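Local structure of protein argonaute (Aquifex aeolicus, 1YVU) at residues R605-Y616 with L627-H638. The protein uses short single-stranded DNA guides to bind complementary RNA targets and cleaves them as a metal-dependent endonuclease. Residues are numbered along the deposited sequence; the frame is centred on the assembly and turned at random.
Sequences RFFSNEKFIKGY and LATYNQVYEGTH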
ATOM      1  N   ARG A 605      -8.975   5.933  -9.517  1.00 22.72           N
ATOM      2  CA  ARG A 605      -8.047   6.742 -10.294  1.00 23.83           C
ATOM      3  C   ARG A 605      -8.686   7.992 -10.894  1.00 18.59           C
ATOM      4  O   ARG A 605      -9.889   8.189 -10.740  1.00 16.93           O
ATOM      5  CB  ARG A 605      -7.354   5.867 -11.346  1.00 27.27           C
ATOM      6  CG  ARG A 605      -6.365   4.820 -10.755  1.00 32.31           C
ATOM      7  CD  ARG A 605      -5.282   4.384 -11.768  1.00 34.38           C
ATOM      8  NE  ARG A 605      -4.971   2.956 -11.703  1.00 38.86           N
ATOM      9  CZ  ARG A 605      -5.716   1.994 -12.254  1.00 38.53           C
ATOM     10  NH1 ARG A 605      -6.816   2.311 -12.929  1.00 40.19           N
ATOM     11  NH2 ARG A 605      -5.396   0.714 -12.092  1.00 32.99           N
ATOM     12  N   PHE A 606      -7.841   8.905 -11.387  1.00 20.75           N
ATOM     13  CA  PHE A 606      -8.269  10.149 -12.042  1.00 25.50           C
ATOM     14  C   PHE A 606      -7.851  10.054 -13.507  1.00 31.13           C
ATOM     15  O   PHE A 606      -6.679   9.766 -13.825  1.00 37.92           O
ATOM     16  CB  PHE A 606      -7.592  11.381 -11.463  1.00 23.83           C
ATOM     17  CG  PHE A 606      -8.117  11.807 -10.114  1.00 18.36           C
ATOM     18  CD1 PHE A 606      -7.315  11.676  -8.975  1.00 24.25           C
ATOM     19  CD2 PHE A 606      -9.369  12.439  -9.972  1.00 18.83           C
ATOM     20  CE1 PHE A 606      -7.746  12.167  -7.713  1.00 10.79           C
ATOM     21  CE2 PHE A 606      -9.801  12.937  -8.689  1.00 10.65           C
ATOM     22  CZ  PHE A 606      -8.985  12.797  -7.581  1.00  2.00           C
ATOM     23  N   PHE A 607      -8.815  10.280 -14.395  1.00 29.40           N
ATOM     24  CA  PHE A 607      -8.580  10.224 -15.828  1.00 27.81           C
ATOM     25  C   PHE A 607      -8.907  11.603 -16.374  1.00 34.75           C
ATOM     26  O   PHE A 607     -10.012  12.106 -16.174  1.00 29.19           O
ATOM     27  CB  PHE A 607      -9.472   9.166 -16.504  1.00 28.64           C
ATOM     28  CG  PHE A 607      -9.437   7.802 -15.842  1.00 27.01           C
ATOM     29  CD1 PHE A 607     -10.504   7.374 -15.024  1.00 26.88           C
ATOM     30  CD2 PHE A 607      -8.336   6.942 -16.022  1.00 22.65           C
ATOM     31  CE1 PHE A 607     -10.473   6.085 -14.389  1.00 22.16           C
ATOM     32  CE2 PHE A 607      -8.284   5.651 -15.395  1.00 19.63           C
ATOM     33  CZ  PHE A 607      -9.344   5.220 -14.584  1.00 16.88           C
ATOM     34  N   SER A 608      -7.896  12.235 -16.968  1.00 39.02           N
ATOM     35  CA  SER A 608      -7.981  13.555 -17.592  1.00 46.11           C
ATOM     36  C   SER A 608      -6.644  13.866 -18.228  1.00 48.30           C
ATOM     37  O   SER A 608      -5.624  13.260 -17.870  1.00 47.07           O
ATOM     38  CB  SER A 608      -8.315  14.640 -16.589  1.00 47.51           C
ATOM     39  OG  SER A 608      -7.524  14.471 -15.443  1.00 50.46           O
ATOM     40  N   ASN A 609      -6.657  14.873 -19.101  1.00 53.03           N
ATOM     41  CA  ASN A 609      -5.492  15.312 -19.863  1.00 56.31           C
ATOM     42  C   ASN A 609      -4.795  16.548 -19.308  1.00 59.28           C
ATOM     43  O   ASN A 609      -3.797  17.032 -19.863  1.00 61.64           O
ATOM     44  CB  ASN A 609      -5.928  15.522 -21.308  1.00 68.26           C
ATOM     45  CG  ASN A 609      -6.587  14.276 -21.891  1.00 65.58           C
ATOM     46  OD1 ASN A 609      -5.908  13.303 -22.226  1.00 69.42           O
ATOM     47  ND2 ASN A 609      -7.920  14.274 -21.945  1.00 70.98           N
ATOM     48  N   GLU A 610      -5.267  16.960 -18.140  1.00 60.81           N
ATOM     49  CA  GLU A 610      -4.799  18.112 -17.389  1.00 58.32           C
ATOM     50  C   GLU A 610      -3.298  18.140 -17.030  1.00 57.74           C
ATOM     51  O   GLU A 610      -2.679  19.214 -17.047  1.00 61.46           O
ATOM     52  CB  GLU A 610      -5.657  18.195 -16.123  1.00 65.61           C
ATOM     53  CG  GLU A 610      -5.355  19.326 -15.155  1.00 74.14           C
ATOM     54  CD  GLU A 610      -5.715  20.685 -15.702  1.00 78.28           C
ATOM     55  OE1 GLU A 610      -6.899  20.882 -16.084  1.00 74.12           O
ATOM     56  OE2 GLU A 610      -4.801  21.538 -15.754  1.00 72.56           O
ATOM     57  N   LYS A 611      -2.739  16.978 -16.686  1.00 55.06           N
ATOM     58  CA  LYS A 611      -1.326  16.809 -16.286  1.00 49.73           C
ATOM     59  C   LYS A 611      -0.840  17.625 -15.065  1.00 50.59           C
ATOM     60  O   LYS A 611       0.279  17.429 -14.605  1.00 48.79           O
ATOM     61  CB  LYS A 611      -0.361  16.912 -17.492  1.00 48.47           C
ATOM     62  CG  LYS A 611      -0.445  15.717 -18.485  1.00 53.77           C
ATOM     63  CD  LYS A 611       0.349  15.962 -19.786  1.00 50.86           C
ATOM     64  CE  LYS A 611      -0.462  15.554 -21.030  1.00 49.27           C
ATOM     65  NZ  LYS A 611       0.301  15.661 -22.345  1.00 43.36           N
ATOM     66  N   PHE A 612      -1.705  18.497 -14.534  1.00 45.68           N
ATOM     67  CA  PHE A 612      -1.450  19.325 -13.341  1.00 46.81           C
ATOM     68  C   PHE A 612      -2.552  19.110 -12.291  1.00 44.65           C
ATOM     69  O   PHE A 612      -3.085  20.038 -11.652  1.00 43.60           O
ATOM     70  CB  PHE A 612      -1.337  20.792 -13.710  1.00 57.73           C
ATOM     71  CG  PHE A 612       0.060  21.215 -13.988  1.00 65.99           C
ATOM     72  CD1 PHE A 612       0.549  21.229 -15.320  1.00 65.88           C
ATOM     73  CD2 PHE A 612       0.931  21.542 -12.920  1.00 62.72           C
ATOM     74  CE1 PHE A 612       1.896  21.558 -15.595  1.00 65.69           C
ATOM     75  CE2 PHE A 612       2.296  21.879 -13.164  1.00 69.04           C
ATOM     76  CZ  PHE A 612       2.783  21.887 -14.507  1.00 69.47           C
ATOM     77  N   ILE A 613      -2.775  17.824 -12.069  1.00 39.00           N
ATOM     78  CA  ILE A 613      -3.775  17.262 -11.193  1.00 37.64           C
ATOM     79  C   ILE A 613      -3.561  17.377  -9.656  1.00 34.81           C
ATOM     80  O   ILE A 613      -4.518  17.210  -8.880  1.00 30.77           O
ATOM     81  CB  ILE A 613      -4.085  15.821 -11.769  1.00 40.89           C
ATOM     82  CG1 ILE A 613      -4.929  15.995 -13.028  1.00 33.73           C
ATOM     83  CG2 ILE A 613      -4.841  14.918 -10.846  1.00 34.90           C
ATOM     84  CD1 ILE A 613      -4.824  14.885 -14.001  1.00 41.09           C
ATOM     85  N   LYS A 614      -2.356  17.766  -9.217  1.00 29.82           N
ATOM     86  CA  LYS A 614      -2.092  17.901  -7.776  1.00 28.85           C
ATOM     87  C   LYS A 614      -3.092  18.851  -7.136  1.00 23.68           C
ATOM     88  O   LYS A 614      -3.145  20.030  -7.515  1.00 28.33           O
ATOM     89  CB  LYS A 614      -0.669  18.390  -7.485  1.00 23.64           C
ATOM     90  CG  LYS A 614      -0.373  18.559  -6.010  1.00 10.65           C
ATOM     91  CD  LYS A 614       1.068  18.792  -5.721  1.00 11.84           C
ATOM     92  CE  LYS A 614       1.324  18.718  -4.214  1.00 22.75           C
ATOM     93  NZ  LYS A 614       2.735  18.892  -3.773  1.00 14.24           N
ATOM     94  N   GLY A 615      -3.900  18.277  -6.232  1.00 25.16           N
ATOM     95  CA  GLY A 615      -4.934  18.994  -5.487  1.00 25.42           C
ATOM     96  C   GLY A 615      -6.347  18.548  -5.852  1.00 22.80           C
ATOM     97  O   GLY A 615      -7.333  18.901  -5.187  1.00 18.09           O
ATOM     98  N   TYR A 616      -6.441  17.740  -6.905  1.00 21.92           N
ATOM     99  CA  TYR A 616      -7.719  17.238  -7.359  1.00 23.20           C
ATOM    100  C   TYR A 616      -8.378  16.298  -6.380  1.00 23.96           C
ATOM    101  O   TYR A 616      -7.703  15.441  -5.797  1.00 28.48           O
ATOM    102  CB  TYR A 616      -7.557  16.573  -8.705  1.00 22.45           C
ATOM    103  CG  TYR A 616      -7.555  17.551  -9.846  1.00 31.60           C
ATOM    104  CD1 TYR A 616      -6.906  18.824  -9.749  1.00 44.09           C
ATOM    105  CD2 TYR A 616      -8.196  17.221 -11.042  1.00 42.24           C
ATOM    106  CE1 TYR A 616      -6.900  19.741 -10.842  1.00 49.60           C
ATOM    107  CE2 TYR A 616      -8.206  18.116 -12.145  1.00 52.96           C
ATOM    108  CZ  TYR A 616      -7.564  19.372 -12.045  1.00 51.02           C
ATOM    109  OH  TYR A 616      -7.642  20.210 -13.147  1.00 51.78           O
ATOM    110  N   LEU A 627      -7.810  11.864  -3.209  1.00 24.15           N
ATOM    111  CA  LEU A 627      -6.988  13.020  -3.475  1.00 20.50           C
ATOM    112  C   LEU A 627      -5.785  12.811  -4.375  1.00 26.14           C
ATOM    113  O   LEU A 627      -5.018  11.856  -4.194  1.00 27.97           O
ATOM    114  CB  LEU A 627      -6.501  13.549  -2.113  1.00 16.28           C
ATOM    115  CG  LEU A 627      -5.734  14.857  -2.039  1.00 14.42           C
ATOM    116  CD1 LEU A 627      -6.669  15.956  -2.517  1.00 15.54           C
ATOM    117  CD2 LEU A 627      -5.191  15.131  -0.616  1.00  6.67           C
ATOM    118  N   ALA A 628      -5.546  13.787  -5.247  1.00 18.05           N
ATOM    119  CA  ALA A 628      -4.390  13.751  -6.118  1.00 17.63           C
ATOM    120  C   ALA A 628      -3.280  14.542  -5.400  1.00 20.29           C
ATOM    121  O   ALA A 628      -3.370  15.781  -5.276  1.00 14.79           O
ATOM    122  CB  ALA A 628      -4.728  14.376  -7.402  1.00 13.54           C
ATOM    123  N   THR A 629      -2.256  13.816  -4.939  1.00 15.50           N
ATOM    124  CA  THR A 629      -1.126  14.394  -4.214  1.00 19.34           C
ATOM    125  C   THR A 629       0.064  14.875  -5.009  1.00 26.61           C
ATOM    126  O   THR A 629       0.979  15.491  -4.439  1.00 27.41           O
ATOM    127  CB  THR A 629      -0.568  13.404  -3.249  1.00 15.76           C
ATOM    128  OG1 THR A 629      -0.548  12.096  -3.857  1.00 17.31           O
ATOM    129  CG2 THR A 629      -1.377  13.409  -1.986  1.00 18.96           C
ATOM    130  N   TYR A 630       0.111  14.507  -6.290  1.00 32.97           N
ATOM    131  CA  TYR A 630       1.213  14.863  -7.190  1.00 32.57           C
ATOM    132  C   TYR A 630       0.709  14.939  -8.635  1.00 33.56           C
ATOM    133  O   TYR A 630      -0.257  14.262  -8.983  1.00 32.85           O
ATOM    134  CB  TYR A 630       2.382  13.852  -7.055  1.00 32.06           C
ATOM    135  CG  TYR A 630       2.151  12.433  -7.588  1.00 33.33           C
ATOM    136  CD1 TYR A 630       2.903  11.946  -8.674  1.00 39.01           C
ATOM    137  CD2 TYR A 630       1.231  11.555  -6.976  1.00 34.01           C
ATOM    138  CE1 TYR A 630       2.759  10.611  -9.145  1.00 42.33           C
ATOM    139  CE2 TYR A 630       1.071  10.215  -7.437  1.00 40.24           C
ATOM    140  CZ  TYR A 630       1.846   9.749  -8.519  1.00 46.82           C
ATOM    141  OH  TYR A 630       1.757   8.436  -8.951  1.00 44.60           O
ATOM    142  N   ASN A 631       1.406  15.720  -9.467  1.00 39.82           N
ATOM    143  CA  ASN A 631       1.080  15.920 -10.887  1.00 40.64           C
ATOM    144  C   ASN A 631       1.463  14.695 -11.736  1.00 47.03           C
ATOM    145  O   ASN A 631       2.413  13.981 -11.394  1.00 45.06           O
ATOM    146  CB  ASN A 631       1.829  17.145 -11.420  1.00 41.99           C
ATOM    147  CG  ASN A 631       1.736  18.354 -10.496  1.00 34.94           C
ATOM    148  OD1 ASN A 631       0.663  18.889 -10.274  1.00 39.56           O
ATOM    149  ND2 ASN A 631       2.873  18.799  -9.978  1.00 31.69           N
ATOM    150  N   GLN A 632       0.737  14.459 -12.836  1.00 49.64           N
ATOM    151  CA  GLN A 632       1.006  13.313 -13.732  1.00 61.01           C
ATOM    152  C   GLN A 632       2.295  13.538 -14.515  1.00 67.23           C
ATOM    153  O   GLN A 632       2.323  14.373 -15.428  1.00 68.65           O
ATOM    154  CB  GLN A 632      -0.120  13.106 -14.756  1.00 58.97           C
ATOM    155  CG  GLN A 632      -1.486  12.733 -14.222  1.00 65.26           C
ATOM    156  CD  GLN A 632      -2.480  12.407 -15.344  1.00 72.46           C
ATOM    157  OE1 GLN A 632      -2.894  13.288 -16.104  1.00 65.28           O
ATOM    158  NE2 GLN A 632      -2.867  11.136 -15.443  1.00 68.13           N
ATOM    159  N   VAL A 633       3.357  12.818 -14.150  1.00 72.62           N
ATOM    160  CA  VAL A 633       4.649  12.947 -14.840  1.00 75.77           C
ATOM    161  C   VAL A 633       4.842  11.837 -15.887  1.00 82.40           C
ATOM    162  O   VAL A 633       4.990  12.135 -17.080  1.00 82.51           O
ATOM    163  CB  VAL A 633       5.832  13.034 -13.831  1.00 71.85           C
ATOM    164  CG1 VAL A 633       7.160  13.177 -14.555  1.00 72.42           C
ATOM    165  CG2 VAL A 633       5.648  14.250 -12.939  1.00 75.23           C
ATOM    166  N   TYR A 634       4.880  10.577 -15.440  1.00 92.12           N
ATOM    167  CA  TYR A 634       5.007   9.429 -16.352  1.00101.07           C
ATOM    168  C   TYR A 634       3.601   8.893 -16.630  1.00 99.73           C
ATOM    169  O   TYR A 634       2.722   8.963 -15.759  1.00102.29           O
ATOM    170  CB  TYR A 634       5.901   8.317 -15.769  1.00107.34           C
ATOM    171  CG  TYR A 634       7.378   8.677 -15.641  1.00109.94           C
ATOM    172  CD1 TYR A 634       7.985   8.778 -14.370  1.00111.05           C
ATOM    173  CD2 TYR A 634       8.174   8.950 -16.780  1.00112.09           C
ATOM    174  CE1 TYR A 634       9.364   9.153 -14.225  1.00110.02           C
ATOM    175  CE2 TYR A 634       9.559   9.328 -16.647  1.00112.68           C
ATOM    176  CZ  TYR A 634      10.136   9.428 -15.363  1.00110.50           C
ATOM    177  OH  TYR A 634      11.449   9.818 -15.206  1.00108.66           O
ATOM    178  N   GLU A 635       3.408   8.363 -17.841  1.00105.73           N
ATOM    179  CA  GLU A 635       2.123   7.828 -18.324  1.00102.25           C
ATOM    180  C   GLU A 635       1.529   6.654 -17.548  1.00 99.81           C
ATOM    181  O   GLU A 635       2.222   5.654 -17.310  1.00100.84           O
ATOM    182  CB  GLU A 635       2.253   7.425 -19.788  1.00 99.19           C
ATOM    183  CG  GLU A 635       2.869   8.481 -20.672  1.00101.25           C
ATOM    184  CD  GLU A 635       2.922   8.042 -22.105  1.00 99.51           C
ATOM    185  OE1 GLU A 635       3.563   7.001 -22.383  1.00100.55           O
ATOM    186  OE2 GLU A 635       2.298   8.725 -22.949  1.00103.45           O
ATOM    187  N   GLY A 636       0.252   6.790 -17.164  1.00102.70           N
ATOM    188  CA  GLY A 636      -0.456   5.758 -16.407  1.00 98.91           C
ATOM    189  C   GLY A 636       0.007   5.561 -14.967  1.00 96.25           C
ATOM    190  O   GLY A 636      -0.542   4.715 -14.240  1.00 95.22           O
ATOM    191  N   THR A 637       1.046   6.320 -14.586  1.00 96.60           N
ATOM    192  CA  THR A 637       1.649   6.306 -13.243  1.00 91.32           C
ATOM    193  C   THR A 637       0.972   7.346 -12.332  1.00 84.41           C
ATOM    194  O   THR A 637       1.598   8.340 -11.907  1.00 85.95           O
ATOM    195  CB  THR A 637       3.208   6.568 -13.269  1.00 91.74           C
ATOM    196  OG1 THR A 637       3.821   5.812 -14.321  1.00 91.21           O
ATOM    197  CG2 THR A 637       3.861   6.176 -11.927  1.00 93.18           C
ATOM    198  N   HIS A 638      -0.337   7.176 -12.144  1.00 76.67           N
ATOM    199  CA  HIS A 638      -1.054   8.037 -11.232  1.00 66.37           C
ATOM    200  C   HIS A 638      -1.938   7.317 -10.253  1.00 59.71           C
ATOM    201  O   HIS A 638      -3.030   6.849 -10.577  1.00 65.18           O
ATOM    202  CB  HIS A 638      -1.789   9.207 -11.856  1.00 71.49           C
ATOM    203  CG  HIS A 638      -2.037  10.292 -10.859  1.00 63.88           C
ATOM    204  ND1 HIS A 638      -3.223  10.398 -10.161  1.00 64.51           N
ATOM    205  CD2 HIS A 638      -1.190  11.187 -10.295  1.00 59.98           C
ATOM    206  CE1 HIS A 638      -3.086  11.301  -9.206  1.00 63.00           C
ATOM    207  NE2 HIS A 638      -1.862  11.793  -9.264  1.00 57.50           N
TER
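Lys614 runs its aliphatic chain alongside the carbonyl oxygen of Thr629: CG, CD and CE all lie within 4 Å of that atom, with Thr629 O 3.3 Å from Lys614 CE. CG stands anti to the backbone N (chi1 179°), and the fully extended chain carries the methylenes along the Thr629 oxygen and puts NZ beyond it. NZ bonds to Thr663 OG1, and the side chain also touches Leu660 of helix 652-661. At the root of the same chain, Asn631 OD1 receives a weak hydrogen bond from Lys614 N (3.4 Å). With an alanine in place of Lys614, the Thr663 hydroxyl would probably lose its lysine partner and the Thr629 carbonyl oxygen the methylenes now lying against it.

Ala628 CB packs into a corner formed by Ile613 CG2 (3.5 Å away), Tyr616 CB and the Phe606 ring atom CE1; the ring also carries Tyr616 CB over one face, offset toward the rim. Two backbone hydrogen bonds flank this cluster: Gly615 N to Ala628 O (2.7 Å), and Ala628 N to Tyr616 O (2.8 Å). They join the type II turn of Ile613 to Tyr616 to the end of strand 624-627, at the base of the antiparallel hairpin that strands 616-619 and 624-627 form in the PIWI domain, an RNase H fold. Most of the contact belongs to the PIWI box.

Farther along, the Gln632 side chain slants across that of Ile613, with Gln632 CG 4.0 Å from Ile613 CD1. His638 CE1 comes within 4.3 Å of both Phe606 CD1 and Ile613 CG2, the two approaching the imidazole obliquely. The imidazole is held by NE2 donating to Tyr630 O, though the N-H...O angle of 133° makes that bond bent. Arg605 passes its CD beside His638 O, while its guanidinium forms a salt bridge with Asp158.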